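Local coordinates for benzoylformate decarboxylase (Mycobacterium smegmatis, PDB 4Q9D), which belongs to the thiamine diphosphate-dependent enzymes and is built from two cofactor-binding-type domains flanking a central Rossmann-like domain, at residues Glu222-Leu227 with His246-Gly251; Pro410-Ile415 with Arg426-Thr431; Trp445-His450 with Ile454-Leu459. All coordinates share one frame; numbering follows the deposited sequence.

Interaction 1 of 3, residues Glu222-Leu227 with His246-Gly251; sequences EFAEKL and HPLYAG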
ATOM      1  N   GLU B 222     -23.482  32.276  18.918  1.00 28.77           N
ATOM      2  CA  GLU B 222     -23.093  33.671  19.044  1.00 28.39           C
ATOM      3  C   GLU B 222     -22.725  34.279  17.687  1.00 29.82           C
ATOM      4  O   GLU B 222     -23.146  35.393  17.347  1.00 32.99           O
ATOM      5  CB  GLU B 222     -21.934  33.808  20.041  1.00 23.90           C
ATOM      6  CG  GLU B 222     -21.553  35.262  20.313  1.00 34.66           C
ATOM      7  CD  GLU B 222     -20.339  35.395  21.221  1.00 45.78           C
ATOM      8  OE1 GLU B 222     -19.560  34.422  21.335  1.00 53.55           O
ATOM      9  OE2 GLU B 222     -20.164  36.475  21.815  1.00 50.25           O
ATOM     10  N   PHE B 223     -21.962  33.544  16.888  1.00 26.83           N
ATOM     11  CA  PHE B 223     -21.659  34.020  15.543  1.00 30.03           C
ATOM     12  C   PHE B 223     -22.911  34.102  14.668  1.00 26.68           C
ATOM     13  O   PHE B 223     -23.114  35.067  13.939  1.00 25.63           O
ATOM     14  CB  PHE B 223     -20.601  33.148  14.854  1.00 24.22           C
ATOM     15  CG  PHE B 223     -20.279  33.609  13.454  1.00 25.51           C
ATOM     16  CD1 PHE B 223     -19.529  34.756  13.243  1.00 24.17           C
ATOM     17  CD2 PHE B 223     -20.738  32.909  12.360  1.00 24.26           C
ATOM     18  CE1 PHE B 223     -19.242  35.192  11.953  1.00 22.59           C
ATOM     19  CE2 PHE B 223     -20.440  33.322  11.086  1.00 25.31           C
ATOM     20  CZ  PHE B 223     -19.702  34.480  10.880  1.00 29.39           C
ATOM     21  N   ALA B 224     -23.734  33.065  14.713  1.00 25.06           N
ATOM     22  CA  ALA B 224     -24.891  33.007  13.835  1.00 31.64           C
ATOM     23  C   ALA B 224     -25.835  34.167  14.162  1.00 35.55           C
ATOM     24  O   ALA B 224     -26.414  34.781  13.262  1.00 29.64           O
ATOM     25  CB  ALA B 224     -25.619  31.669  13.996  1.00 20.58           C
ATOM     26  N   GLU B 225     -25.974  34.470  15.453  1.00 30.70           N
ATOM     27  CA  GLU B 225     -26.885  35.550  15.879  1.00 33.39           C
ATOM     28  C   GLU B 225     -26.392  36.948  15.474  1.00 35.30           C
ATOM     29  O   GLU B 225     -27.171  37.768  15.009  1.00 35.12           O
ATOM     30  CB  GLU B 225     -27.169  35.470  17.378  1.00 27.33           C
ATOM     31  CG  GLU B 225     -28.096  34.294  17.723  1.00 33.07           C
ATOM     32  CD  GLU B 225     -28.397  34.232  19.207  1.00 29.10           C
ATOM     33  OE1 GLU B 225     -27.799  35.044  19.934  1.00 37.30           O
ATOM     34  OE2 GLU B 225     -29.204  33.368  19.644  1.00 29.16           O
ATOM     35  N   LYS B 226     -25.095  37.198  15.594  1.00 34.02           N
ATOM     36  CA  LYS B 226     -24.537  38.428  15.053  1.00 26.90           C
ATOM     37  C   LYS B 226     -24.698  38.546  13.547  1.00 33.57           C
ATOM     38  O   LYS B 226     -25.070  39.598  13.035  1.00 36.17           O
ATOM     39  CB  LYS B 226     -23.072  38.581  15.414  1.00 34.07           C
ATOM     40  CG  LYS B 226     -22.507  39.925  14.959  1.00 29.51           C
ATOM     41  CD  LYS B 226     -21.179  40.171  15.663  1.00 34.27           C
ATOM     42  CE  LYS B 226     -20.560  41.517  15.251  1.00 36.42           C
ATOM     43  NZ  LYS B 226     -19.335  41.776  16.042  1.00 32.68           N
ATOM     44  N   LEU B 227     -24.377  37.489  12.820  1.00 28.62           N
ATOM     45  CA  LEU B 227     -24.473  37.568  11.367  1.00 32.28           C
ATOM     46  C   LEU B 227     -25.932  37.731  10.887  1.00 27.28           C
ATOM     47  O   LEU B 227     -26.191  38.425   9.912  1.00 32.41           O
ATOM     48  CB  LEU B 227     -23.837  36.344  10.729  1.00 23.74           C
ATOM     49  CG  LEU B 227     -23.902  36.286   9.207  1.00 31.18           C
ATOM     50  CD1 LEU B 227     -23.173  37.479   8.613  1.00 30.11           C
ATOM     51  CD2 LEU B 227     -23.327  34.955   8.687  1.00 28.42           C
ATOM     52  N   HIS B 246     -33.820  26.957  16.888  1.00 35.21           N
ATOM     53  CA  HIS B 246     -33.405  28.355  16.750  1.00 28.32           C
ATOM     54  C   HIS B 246     -34.113  29.075  15.599  1.00 28.50           C
ATOM     55  O   HIS B 246     -34.269  28.501  14.519  1.00 27.64           O
ATOM     56  CB  HIS B 246     -31.891  28.440  16.513  1.00 25.82           C
ATOM     57  CG  HIS B 246     -31.302  29.770  16.852  1.00 23.56           C
ATOM     58  ND1 HIS B 246     -31.268  30.818  15.955  1.00 24.80           N
ATOM     59  CD2 HIS B 246     -30.692  30.213  17.982  1.00 23.85           C
ATOM     60  CE1 HIS B 246     -30.680  31.860  16.525  1.00 24.86           C
ATOM     61  NE2 HIS B 246     -30.311  31.517  17.750  1.00 29.30           N
ATOM     62  N   PRO B 247     -34.493  30.361  15.807  1.00 27.71           N
ATOM     63  CA  PRO B 247     -35.238  31.124  14.786  1.00 26.78           C
ATOM     64  C   PRO B 247     -34.461  31.211  13.477  1.00 34.62           C
ATOM     65  O   PRO B 247     -35.079  31.336  12.415  1.00 28.46           O
ATOM     66  CB  PRO B 247     -35.360  32.539  15.394  1.00 29.95           C
ATOM     67  CG  PRO B 247     -35.111  32.344  16.887  1.00 32.84           C
ATOM     68  CD  PRO B 247     -34.208  31.155  17.024  1.00 24.20           C
ATOM     69  N   LEU B 248     -33.127  31.160  13.541  1.00 26.61           N
ATOM     70  CA  LEU B 248     -32.335  31.238  12.316  1.00 33.38           C
ATOM     71  C   LEU B 248     -32.179  29.890  11.597  1.00 28.04           C
ATOM     72  O   LEU B 248     -31.670  29.843  10.477  1.00 27.13           O
ATOM     73  CB  LEU B 248     -30.961  31.837  12.604  1.00 28.62           C
ATOM     74  CG  LEU B 248     -30.875  33.319  12.975  1.00 32.18           C
ATOM     75  CD1 LEU B 248     -29.411  33.661  13.227  1.00 30.47           C
ATOM     76  CD2 LEU B 248     -31.448  34.220  11.896  1.00 29.35           C
ATOM     77  N   TYR B 249     -32.596  28.795  12.239  1.00 27.27           N
ATOM     78  CA  TYR B 249     -32.323  27.463  11.682  1.00 28.00           C
ATOM     79  C   TYR B 249     -33.112  27.201  10.418  1.00 32.63           C
ATOM     80  O   TYR B 249     -34.322  27.353  10.401  1.00 33.76           O
ATOM     81  CB  TYR B 249     -32.621  26.376  12.707  1.00 25.30           C
ATOM     82  CG  TYR B 249     -32.300  24.953  12.260  1.00 29.33           C
ATOM     83  CD1 TYR B 249     -31.005  24.583  11.859  1.00 30.07           C
ATOM     84  CD2 TYR B 249     -33.268  23.977  12.300  1.00 28.30           C
ATOM     85  CE1 TYR B 249     -30.724  23.291  11.501  1.00 29.77           C
ATOM     86  CE2 TYR B 249     -33.006  22.692  11.935  1.00 29.29           C
ATOM     87  CZ  TYR B 249     -31.737  22.344  11.544  1.00 36.34           C
ATOM     88  OH  TYR B 249     -31.513  21.036  11.203  1.00 32.62           O
ATOM     89  N   ALA B 250     -32.421  26.811   9.358  1.00 28.06           N
ATOM     90  CA  ALA B 250     -33.066  26.523   8.113  1.00 19.38           C
ATOM     91  C   ALA B 250     -33.045  25.036   7.740  1.00 27.07           C
ATOM     92  O   ALA B 250     -33.392  24.661   6.607  1.00 26.99           O
ATOM     93  CB  ALA B 250     -32.467  27.375   6.989  1.00 21.79           C
ATOM     94  N   GLY B 251     -32.614  24.193   8.669  1.00 25.30           N
ATOM     95  CA  GLY B 251     -32.641  22.758   8.444  1.00 26.61           C
ATOM     96  C   GLY B 251     -31.426  22.261   7.672  1.00 35.65           C
ATOM     97  O   GLY B 251     -30.576  23.050   7.266  1.00 28.63           O
TER
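At the edge of the central Rossmann-like domain, helix 217-227 meets the turn that leads into strand 249-252, an outermost strand of the parallel sheet, and the two are joined by a His-carboxylate hydrogen bond. His246 NE2 donates to Glu225 OE2 over 2.9 Å, nearly straight at 171°. The acceptor lies almost in the imidazole plane and receives the proton on its anti lone pair, while carboxylate and ring planes are turned 34° from each other. Glu225 gets there with an extended chain, which suits a long acidic residue on the solvent-facing side of a helix. The other ring nitrogen, ND1, accepts the backbone N-H of Leu248 at 3.1 Å, so both nitrogens are engaged and the ring's rotation is fixed. That second bond lies inside a type I beta turn from His246 to Tyr249, closed by Tyr249 N to His246 O at 2.8 Å. Beside the polar pair, Leu248 reaches the helix with one methyl: CD1 comes to 3.2 Å from Ala224 O and 4.4 Å from Ala224 CB. Ala224 also packs on Val231 and Leu205, a close fit that its short side chain probably allows, and Phe242 packs against both Ala224 and the His246 ring.

Interaction 2 of 3, residues Pro410-Ile415 with Arg426-Thr431; sequences PAAVGI and RTVVAT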
ATOM      1  N   PRO B 410     -23.849  -0.319  18.635  1.00 21.93           N
ATOM      2  CA  PRO B 410     -22.664  -0.311  19.526  1.00 19.02           C
ATOM      3  C   PRO B 410     -22.224   1.093  19.943  1.00 15.81           C
ATOM      4  O   PRO B 410     -21.754   1.265  21.074  1.00 20.83           O
ATOM      5  CB  PRO B 410     -21.567  -1.032  18.703  1.00 18.61           C
ATOM      6  CG  PRO B 410     -22.055  -0.950  17.230  1.00 18.66           C
ATOM      7  CD  PRO B 410     -23.606  -1.019  17.368  1.00 16.23           C
ATOM      8  N   ALA B 411     -22.345   2.086  19.057  1.00 20.38           N
ATOM      9  CA  ALA B 411     -22.021   3.464  19.447  1.00 16.31           C
ATOM     10  C   ALA B 411     -22.886   3.939  20.621  1.00 19.39           C
ATOM     11  O   ALA B 411     -22.402   4.640  21.517  1.00 20.61           O
ATOM     12  CB  ALA B 411     -22.178   4.423  18.249  1.00 19.41           C
ATOM     13  N   ALA B 412     -24.166   3.572  20.614  1.00 19.04           N
ATOM     14  CA  ALA B 412     -25.036   3.914  21.747  1.00 19.81           C
ATOM     15  C   ALA B 412     -24.501   3.345  23.077  1.00 22.13           C
ATOM     16  O   ALA B 412     -24.572   4.000  24.114  1.00 23.77           O
ATOM     17  CB  ALA B 412     -26.467   3.421  21.500  1.00 17.47           C
ATOM     18  N   VAL B 413     -24.014   2.105  23.042  1.00 22.64           N
ATOM     19  CA  VAL B 413     -23.450   1.457  24.218  1.00 17.60           C
ATOM     20  C   VAL B 413     -22.198   2.236  24.645  1.00 19.38           C
ATOM     21  O   VAL B 413     -22.012   2.544  25.824  1.00 24.39           O
ATOM     22  CB  VAL B 413     -23.065  -0.020  23.922  1.00 21.19           C
ATOM     23  CG1 VAL B 413     -22.441  -0.687  25.176  1.00 16.59           C
ATOM     24  CG2 VAL B 413     -24.277  -0.813  23.469  1.00 19.52           C
ATOM     25  N   GLY B 414     -21.341   2.568  23.674  1.00 21.06           N
ATOM     26  CA  GLY B 414     -20.179   3.403  23.950  1.00 19.47           C
ATOM     27  C   GLY B 414     -20.510   4.781  24.523  1.00 25.89           C
ATOM     28  O   GLY B 414     -19.862   5.243  25.452  1.00 21.72           O
ATOM     29  N   ILE B 415     -21.515   5.448  23.953  1.00 22.51           N
ATOM     30  CA  ILE B 415     -21.926   6.760  24.447  1.00 25.74           C
ATOM     31  C   ILE B 415     -22.418   6.678  25.892  1.00 23.33           C
ATOM     32  O   ILE B 415     -22.061   7.504  26.728  1.00 21.47           O
ATOM     33  CB  ILE B 415     -23.032   7.376  23.540  1.00 24.91           C
ATOM     34  CG1 ILE B 415     -22.434   7.780  22.178  1.00 19.86           C
ATOM     35  CG2 ILE B 415     -23.670   8.595  24.226  1.00 20.90           C
ATOM     36  CD1 ILE B 415     -23.481   7.738  21.000  1.00 21.18           C
ATOM     37  N   ARG B 426     -27.901  10.713  31.913  1.00 30.72           N
ATOM     38  CA  ARG B 426     -28.923  10.940  30.901  1.00 28.35           C
ATOM     39  C   ARG B 426     -29.194   9.624  30.241  1.00 30.02           C
ATOM     40  O   ARG B 426     -28.462   8.630  30.454  1.00 24.06           O
ATOM     41  CB  ARG B 426     -28.474  11.979  29.868  1.00 31.76           C
ATOM     42  CG  ARG B 426     -27.423  11.464  28.897  1.00 31.90           C
ATOM     43  CD  ARG B 426     -27.038  12.498  27.845  1.00 24.92           C
ATOM     44  NE  ARG B 426     -25.840  12.048  27.156  1.00 27.03           N
ATOM     45  CZ  ARG B 426     -25.225  12.717  26.189  1.00 33.50           C
ATOM     46  NH1 ARG B 426     -25.678  13.895  25.783  1.00 24.82           N
ATOM     47  NH2 ARG B 426     -24.148  12.199  25.625  1.00 27.19           N
ATOM     48  N   THR B 427     -30.259   9.614  29.457  1.00 25.28           N
ATOM     49  CA  THR B 427     -30.655   8.424  28.751  1.00 26.87           C
ATOM     50  C   THR B 427     -30.250   8.563  27.292  1.00 23.03           C
ATOM     51  O   THR B 427     -30.214   9.665  26.735  1.00 27.25           O
ATOM     52  CB  THR B 427     -32.174   8.128  28.909  1.00 29.02           C
ATOM     53  OG1 THR B 427     -32.461   7.890  30.289  1.00 35.29           O
ATOM     54  CG2 THR B 427     -32.581   6.867  28.133  1.00 24.23           C
ATOM     55  N   VAL B 428     -29.888   7.431  26.703  1.00 28.75           N
ATOM     56  CA  VAL B 428     -29.632   7.361  25.274  1.00 22.65           C
ATOM     57  C   VAL B 428     -30.823   6.688  24.618  1.00 24.49           C
ATOM     58  O   VAL B 428     -31.221   5.572  24.998  1.00 24.15           O
ATOM     59  CB  VAL B 428     -28.349   6.559  24.946  1.00 22.94           C
ATOM     60  CG1 VAL B 428     -28.198   6.407  23.404  1.00 18.99           C
ATOM     61  CG2 VAL B 428     -27.147   7.259  25.525  1.00 22.66           C
ATOM     62  N   VAL B 429     -31.401   7.382  23.649  1.00 21.22           N
ATOM     63  CA  VAL B 429     -32.508   6.840  22.873  1.00 24.03           C
ATOM     64  C   VAL B 429     -32.003   6.619  21.448  1.00 20.94           C
ATOM     65  O   VAL B 429     -31.586   7.553  20.766  1.00 25.87           O
ATOM     66  CB  VAL B 429     -33.699   7.812  22.863  1.00 27.44           C
ATOM     67  CG1 VAL B 429     -34.831   7.288  21.925  1.00 21.15           C
ATOM     68  CG2 VAL B 429     -34.182   8.042  24.304  1.00 24.11           C
ATOM     69  N   ALA B 430     -32.033   5.372  21.014  1.00 22.22           N
ATOM     70  CA  ALA B 430     -31.499   5.001  19.722  1.00 24.28           C
ATOM     71  C   ALA B 430     -32.651   4.517  18.877  1.00 27.76           C
ATOM     72  O   ALA B 430     -33.328   3.557  19.240  1.00 28.23           O
ATOM     73  CB  ALA B 430     -30.410   3.877  19.881  1.00 20.01           C
ATOM     74  N   THR B 431     -32.886   5.177  17.753  1.00 20.40           N
ATOM     75  CA  THR B 431     -33.932   4.723  16.854  1.00 21.89           C
ATOM     76  C   THR B 431     -33.271   4.038  15.664  1.00 25.00           C
ATOM     77  O   THR B 431     -32.570   4.681  14.872  1.00 24.41           O
ATOM     78  CB  THR B 431     -34.865   5.886  16.412  1.00 24.97           C
ATOM     79  OG1 THR B 431     -34.105   6.841  15.666  1.00 26.31           O
ATOM     80  CG2 THR B 431     -35.482   6.579  17.656  1.00 19.95           C
TER
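Ala412 and Val428 mark the closest backbone approach, CA to CA 6.7 Å, where helix 410-415 runs antiparallel to strand 428-431 at 174°, the segment axes 9.2 Å apart. Ala412 CB points at the strand and touches Val428 CG1 at 3.9 Å and Ala430 CB at 4.3 Å; with no atom beyond CB, both alanines probably allow the helix to lie low on the sheet. One turn on, Ile415 turns its branch methyl CG2 to Val428 CG2, also 3.9 Å away, the two side chains crossing at about a right angle. Val428 thus serves both helix residues, one methyl each: CG1, anti to the backbone N (chi1 175°), faces Ala412, and CG2 faces Ile415. In the C-terminal domain's parallel alpha/beta fold, this is the helix of a beta-alpha-beta crossover from strand 397-399 to strand 428-433. Helix 50-64 lies against Pro410, Val413 and Ile415. Just before the strand, the extended Arg426 side chain brings NH2 to 3.9 Å from Ile415 CG2, approaching obliquely. Its charge is met elsewhere: NE forms a salt bridge with Asp419 and NH1 a hydrogen bond to Ala395 O, which holds the buried guanidinium beside the isoleucine methyl.

Interaction 3 of 3, residues Trp445-His450 with Ile454-Leu459; sequences WTAAQH and IVFVVL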
ATOM      1  N   TRP B 445     -25.724  -6.994  24.196  1.00 20.98           N
ATOM      2  CA  TRP B 445     -25.295  -7.841  25.314  1.00 18.22           C
ATOM      3  C   TRP B 445     -24.417  -7.024  26.239  1.00 21.45           C
ATOM      4  O   TRP B 445     -24.532  -7.119  27.457  1.00 22.63           O
ATOM      5  CB  TRP B 445     -24.524  -9.074  24.800  1.00 19.65           C
ATOM      6  CG  TRP B 445     -24.013  -9.967  25.882  1.00 21.13           C
ATOM      7  CD1 TRP B 445     -24.728 -10.910  26.572  1.00 22.18           C
ATOM      8  CD2 TRP B 445     -22.670 -10.030  26.388  1.00 23.19           C
ATOM      9  NE1 TRP B 445     -23.916 -11.541  27.482  1.00 22.40           N
ATOM     10  CE2 TRP B 445     -22.650 -11.029  27.395  1.00 27.12           C
ATOM     11  CE3 TRP B 445     -21.486  -9.326  26.106  1.00 21.47           C
ATOM     12  CZ2 TRP B 445     -21.488 -11.350  28.127  1.00 20.18           C
ATOM     13  CZ3 TRP B 445     -20.313  -9.659  26.826  1.00 22.03           C
ATOM     14  CH2 TRP B 445     -20.334 -10.660  27.820  1.00 24.64           C
ATOM     15  N   THR B 446     -23.521  -6.233  25.657  1.00 20.91           N
ATOM     16  CA  THR B 446     -22.667  -5.351  26.452  1.00 21.55           C
ATOM     17  C   THR B 446     -23.509  -4.306  27.197  1.00 23.82           C
ATOM     18  O   THR B 446     -23.216  -3.976  28.347  1.00 23.54           O
ATOM     19  CB  THR B 446     -21.615  -4.652  25.552  1.00 20.02           C
ATOM     20  OG1 THR B 446     -20.852  -5.641  24.864  1.00 19.26           O
ATOM     21  CG2 THR B 446     -20.661  -3.769  26.373  1.00 16.90           C
ATOM     22  N   ALA B 447     -24.554  -3.786  26.548  1.00 22.62           N
ATOM     23  CA  ALA B 447     -25.458  -2.842  27.223  1.00 19.83           C
ATOM     24  C   ALA B 447     -26.092  -3.516  28.464  1.00 23.51           C
ATOM     25  O   ALA B 447     -26.165  -2.927  29.542  1.00 21.43           O
ATOM     26  CB  ALA B 447     -26.571  -2.352  26.239  1.00 18.20           C
ATOM     27  N   ALA B 448     -26.538  -4.758  28.308  1.00 20.84           N
ATOM     28  CA  ALA B 448     -27.179  -5.450  29.423  1.00 21.68           C
ATOM     29  C   ALA B 448     -26.160  -5.771  30.503  1.00 27.46           C
ATOM     30  O   ALA B 448     -26.424  -5.534  31.677  1.00 29.15           O
ATOM     31  CB  ALA B 448     -27.889  -6.700  28.963  1.00 21.80           C
ATOM     32  N   GLN B 449     -24.978  -6.255  30.107  1.00 24.87           N
ATOM     33  CA  GLN B 449     -23.901  -6.538  31.065  1.00 21.21           C
ATOM     34  C   GLN B 449     -23.512  -5.329  31.916  1.00 28.12           C
ATOM     35  O   GLN B 449     -23.155  -5.487  33.077  1.00 30.72           O
ATOM     36  CB  GLN B 449     -22.652  -7.089  30.334  1.00 23.92           C
ATOM     37  CG  GLN B 449     -22.868  -8.501  29.777  1.00 22.42           C
ATOM     38  CD  GLN B 449     -23.142  -9.502  30.908  1.00 25.89           C
ATOM     39  OE1 GLN B 449     -22.305  -9.694  31.769  1.00 32.30           O
ATOM     40  NE2 GLN B 449     -24.311 -10.122  30.901  1.00 24.19           N
ATOM     41  N   HIS B 450     -23.534  -4.126  31.337  1.00 26.05           N
ATOM     42  CA  HIS B 450     -23.159  -2.929  32.094  1.00 28.17           C
ATOM     43  C   HIS B 450     -24.361  -2.115  32.565  1.00 28.00           C
ATOM     44  O   HIS B 450     -24.188  -1.002  33.069  1.00 28.07           O
ATOM     45  CB  HIS B 450     -22.197  -2.043  31.295  1.00 24.36           C
ATOM     46  CG  HIS B 450     -20.893  -2.707  31.007  1.00 27.77           C
ATOM     47  ND1 HIS B 450     -19.747  -2.417  31.706  1.00 29.39           N
ATOM     48  CD2 HIS B 450     -20.569  -3.687  30.130  1.00 26.04           C
ATOM     49  CE1 HIS B 450     -18.762  -3.185  31.269  1.00 26.62           C
ATOM     50  NE2 HIS B 450     -19.234  -3.966  30.317  1.00 31.07           N
ATOM     51  N   ILE B 454     -30.064   2.717  28.092  1.00 22.21           N
ATOM     52  CA  ILE B 454     -30.273   2.866  26.676  1.00 24.09           C
ATOM     53  C   ILE B 454     -31.620   2.269  26.301  1.00 21.61           C
ATOM     54  O   ILE B 454     -31.939   1.133  26.663  1.00 25.91           O
ATOM     55  CB  ILE B 454     -29.184   2.157  25.856  1.00 23.87           C
ATOM     56  CG1 ILE B 454     -27.780   2.604  26.298  1.00 23.19           C
ATOM     57  CG2 ILE B 454     -29.414   2.416  24.358  1.00 17.86           C
ATOM     58  CD1 ILE B 454     -26.695   1.783  25.620  1.00 22.64           C
ATOM     59  N   VAL B 455     -32.403   3.039  25.562  1.00 24.24           N
ATOM     60  CA  VAL B 455     -33.664   2.537  25.035  1.00 25.59           C
ATOM     61  C   VAL B 455     -33.501   2.410  23.535  1.00 25.22           C
ATOM     62  O   VAL B 455     -33.374   3.416  22.834  1.00 24.22           O
ATOM     63  CB  VAL B 455     -34.847   3.500  25.347  1.00 25.10           C
ATOM     64  CG1 VAL B 455     -36.139   2.913  24.812  1.00 24.59           C
ATOM     65  CG2 VAL B 455     -34.943   3.763  26.861  1.00 27.32           C
ATOM     66  N   PHE B 456     -33.461   1.176  23.048  1.00 24.42           N
ATOM     67  CA  PHE B 456     -33.328   0.917  21.615  1.00 23.12           C
ATOM     68  C   PHE B 456     -34.751   0.818  21.060  1.00 25.23           C
ATOM     69  O   PHE B 456     -35.504  -0.088  21.432  1.00 25.79           O
ATOM     70  CB  PHE B 456     -32.600  -0.432  21.366  1.00 19.68           C
ATOM     71  CG  PHE B 456     -31.168  -0.470  21.875  1.00 21.64           C
ATOM     72  CD1 PHE B 456     -30.128   0.097  21.135  1.00 19.49           C
ATOM     73  CD2 PHE B 456     -30.868  -1.062  23.089  1.00 20.03           C
ATOM     74  CE1 PHE B 456     -28.793   0.058  21.596  1.00 20.38           C
ATOM     75  CE2 PHE B 456     -29.529  -1.106  23.570  1.00 23.81           C
ATOM     76  CZ  PHE B 456     -28.502  -0.531  22.821  1.00 20.79           C
ATOM     77  N   VAL B 457     -35.118   1.733  20.177  1.00 21.59           N
ATOM     78  CA  VAL B 457     -36.426   1.691  19.557  1.00 23.12           C
ATOM     79  C   VAL B 457     -36.243   1.203  18.136  1.00 18.71           C
ATOM     80  O   VAL B 457     -35.698   1.904  17.282  1.00 20.85           O
ATOM     81  CB  VAL B 457     -37.078   3.070  19.528  1.00 23.77           C
ATOM     82  CG1 VAL B 457     -38.428   3.005  18.770  1.00 24.56           C
ATOM     83  CG2 VAL B 457     -37.241   3.599  20.919  1.00 16.47           C
ATOM     84  N   VAL B 458     -36.685  -0.018  17.887  1.00 21.38           N
ATOM     85  CA  VAL B 458     -36.431  -0.669  16.609  1.00 21.29           C
ATOM     86  C   VAL B 458     -37.667  -0.635  15.717  1.00 24.70           C
ATOM     87  O   VAL B 458     -38.716  -1.162  16.067  1.00 24.28           O
ATOM     88  CB  VAL B 458     -35.972  -2.138  16.832  1.00 25.61           C
ATOM     89  CG1 VAL B 458     -35.829  -2.861  15.508  1.00 18.23           C
ATOM     90  CG2 VAL B 458     -34.646  -2.172  17.623  1.00 19.19           C
ATOM     91  N   LEU B 459     -37.528  -0.021  14.554  1.00 24.41           N
ATOM     92  CA  LEU B 459     -38.645   0.109  13.625  1.00 30.63           C
ATOM     93  C   LEU B 459     -38.701  -1.076  12.674  1.00 26.62           C
ATOM     94  O   LEU B 459     -37.939  -1.169  11.702  1.00 28.49           O
ATOM     95  CB  LEU B 459     -38.549   1.442  12.866  1.00 26.02           C
ATOM     96  CG  LEU B 459     -38.758   2.730  13.683  1.00 33.63           C
ATOM     97  CD1 LEU B 459     -37.603   3.036  14.578  1.00 33.33           C
ATOM     98  CD2 LEU B 459     -38.972   3.903  12.722  1.00 45.21           C
TER
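Ala447 meets the rim of the Phe456 ring where helix 443-449 packs on the strand it leads into, within the beta-alpha-beta unit from strand 428-433 to strand 454-460 of the parallel C-terminal sheet. The methyl CB lies near the plane of the ring and touches its edge at CE2, 4.2 Å away, so no ring face is used in this meeting. The same methyl reaches Ile454 CD1, also at 4.2 Å, and thus touches both, the two lying on the same side of it. Ile454 and Phe456, two apart on the strand, project to the same side of the sheet; Ile454 CG1 is anti to the carbonyl carbon (chi1 -53°), and the extended end carries CD1 out to the helix. Alanine suits the helix here because a single methyl can fit against two bulky neighbours, and isoleucine and phenylalanine suit a buried strand face that packs against a helix. Val413 and Pro522 also pack on Ala447, while Phe437 and Val524 touch Phe456. On the helix's far side, Trp445 NE1 bonds to Pro485 O of the second subunit. Within the strand, Ile454 CG2 lies 3.4 Å above one face of the Phe456 ring, offset toward its rim.

Interactions 2 and 3 belong to one buried layer of the C-terminal domain, their centres about 8 Å apart, whereas interaction 1 lies in the central domain, its centre about 28 Å from that of interaction 2. Strands 428-433 and 454-460 are sheet neighbours, probably hydrogen-bonded through Ala430 O and Val457 N, 2.7 Å apart, and Ile454 CD1 also packs on helix 410-415, so the two core contacts share elements. Interaction 2 is methyl on methyl with one guanidinium end against a methyl, interaction 3 a methyl against an aromatic edge and an isoleucine end. Interaction 1, only partly buried and on an edge strand, relies instead on a histidine-carboxylate hydrogen bond supplemented by one leucine methyl.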